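Local coordinates for hemolysin (Xylella fastidiosa, PDB 2OAI), which is probably a CNNM/CorC-type membrane protein whose C-terminal transporter-associated domain binds calcium and which may bind flavin adenine dinucleotide, at residues F20-T25 and H48-M53. Residues are numbered along the deposited sequence; the frame is centred on the assembly and turned at random.
Sequences FLIDGT and HTLAGM. With EDO (1,2-ethanediol), chain E.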
# COMPACT_ATOMS: atom_id res chain seq x y z
N PHE A 20 -2.17 8.95 -4.66
CA PHE A 20 -0.78 9.00 -4.23
C PHE A 20 -0.55 7.94 -3.20
O PHE A 20 -1.37 7.76 -2.29
CB PHE A 20 -0.47 10.35 -3.55
CG PHE A 20 -0.58 11.56 -4.47
CD1 PHE A 20 0.03 11.59 -5.71
CD2 PHE A 20 -1.26 12.69 -4.04
CE1 PHE A 20 -0.06 12.72 -6.53
CE2 PHE A 20 -1.36 13.84 -4.85
CZ PHE A 20 -0.77 13.86 -6.09
N LEU A 21 0.59 7.29 -3.30
CA LEU A 21 1.07 6.42 -2.24
C LEU A 21 2.22 7.15 -1.53
O LEU A 21 3.22 7.56 -2.17
CB LEU A 21 1.53 5.09 -2.82
CG LEU A 21 0.35 4.18 -3.24
CD1 LEU A 21 0.81 3.05 -4.20
CD2 LEU A 21 -0.28 3.56 -1.96
N ILE A 22 2.06 7.33 -0.21
CA ILE A 22 2.93 8.25 0.54
C ILE A 22 3.52 7.59 1.79
O ILE A 22 2.83 6.88 2.51
CB ILE A 22 2.17 9.52 0.94
CG1 ILE A 22 1.53 10.18 -0.31
CG2 ILE A 22 3.14 10.51 1.66
CD1 ILE A 22 0.86 11.54 -0.04
N ASP A 23 4.81 7.81 2.02
CA ASP A 23 5.51 7.27 3.20
C ASP A 23 4.95 7.94 4.47
O ASP A 23 4.66 9.16 4.46
CB ASP A 23 7.01 7.56 3.06
CG ASP A 23 7.83 6.79 4.04
OD1 ASP A 23 7.84 7.16 5.23
OD2 ASP A 23 8.48 5.80 3.64
N GLY A 24 4.75 7.18 5.55
CA GLY A 24 4.28 7.78 6.80
C GLY A 24 5.16 8.90 7.34
O GLY A 24 4.68 9.74 8.11
N THR A 25 6.44 8.93 6.98
CA THR A 25 7.33 9.98 7.50
C THR A 25 7.22 11.34 6.79
O THR A 25 7.92 12.30 7.17
CB THR A 25 8.80 9.55 7.47
OG1 THR A 25 9.19 9.36 6.10
CG2 THR A 25 9.00 8.27 8.26
N HIS A 48 3.85 16.05 13.39
CA HIS A 48 4.47 16.80 12.32
C HIS A 48 4.63 15.96 11.06
O HIS A 48 5.14 16.45 10.06
CB HIS A 48 5.80 17.42 12.74
CG HIS A 48 6.88 16.41 12.98
ND1 HIS A 48 6.94 15.63 14.12
CD2 HIS A 48 7.92 16.02 12.20
CE1 HIS A 48 7.97 14.81 14.03
NE2 HIS A 48 8.58 15.02 12.88
N THR A 49 4.20 14.70 11.11
CA THR A 49 4.28 13.82 9.96
C THR A 49 2.91 13.17 9.68
O THR A 49 2.02 13.15 10.55
CB THR A 49 5.29 12.65 10.14
OG1 THR A 49 4.79 11.71 11.10
CG2 THR A 49 6.68 13.14 10.54
N LEU A 50 2.78 12.64 8.47
CA LEU A 50 1.58 11.89 8.10
C LEU A 50 1.26 10.72 9.04
O LEU A 50 0.10 10.57 9.47
CB LEU A 50 1.69 11.43 6.63
CG LEU A 50 0.55 10.60 6.01
CD1 LEU A 50 -0.83 11.28 6.22
CD2 LEU A 50 0.84 10.41 4.52
N ALA A 51 2.25 9.89 9.40
CA ALA A 51 1.97 8.79 10.33
C ALA A 51 1.49 9.35 11.68
O ALA A 51 0.56 8.82 12.29
CB ALA A 51 3.22 7.92 10.54
N GLY A 52 2.16 10.41 12.14
CA GLY A 52 1.80 11.08 13.40
C GLY A 52 0.35 11.55 13.38
O GLY A 52 -0.36 11.39 14.39
N MSE A 53 -0.08 12.09 12.25
CA MSE A 53 -1.43 12.57 12.12
C MSE A 53 -2.42 11.41 12.21
O MSE A 53 -3.48 11.54 12.83
CB MSE A 53 -1.63 13.31 10.80
CG MSE A 53 -3.06 13.74 10.67
SE MSE A 53 -3.35 15.06 9.28
CE MSE A 53 -3.16 14.02 7.83
C1 EDO E . 7.30 4.83 7.46
O1 EDO E . 8.27 4.93 6.45
C2 EDO E . 6.74 6.13 7.97
O2 EDO E . 6.05 5.91 9.20
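L50 extends from the first turn of helix 50-58 and lays CD2 against the CG2 branch of I22, 3.7 Å away, the two side chains crossing at about a right angle. A chi1 of 179° swings the L50 side chain away from its own amide and toward I22, the last residue of strand 20-22, where both leucine and isoleucine also pack on L31 of helix 28-35. Just past the strand, the carbonyl of G24 receives the amide of A51 (N to O 2.8 Å), whose N-H points at an in-plane lone pair with an N-H...O angle of 160°. The methyl CB of A51 lies 3.4 Å from this same oxygen. T49 is the N-cap of the helix: a chi1 of 70° places OG1 where it accepts from G52 N at 3.1 Å. Its other branch, CG2, rests 3.7 Å from T25 O. The contact joins the N-terminus of helix 50-58 to the turn following strand 20-22, an inner strand of the five-stranded antiparallel sheet. D23-T25 form an Asx turn, with T25 N bonded to the anti lone pair of D23 OD1, which T25 OG1 meets from above the carboxylate plane, 2.7 Å away. The same oxygen takes a bond from O1 of an ethanediol, a likely crystallisation additive. The side chains of D23 and D86, a ligand of bound calcium, lie about 4 Å apart.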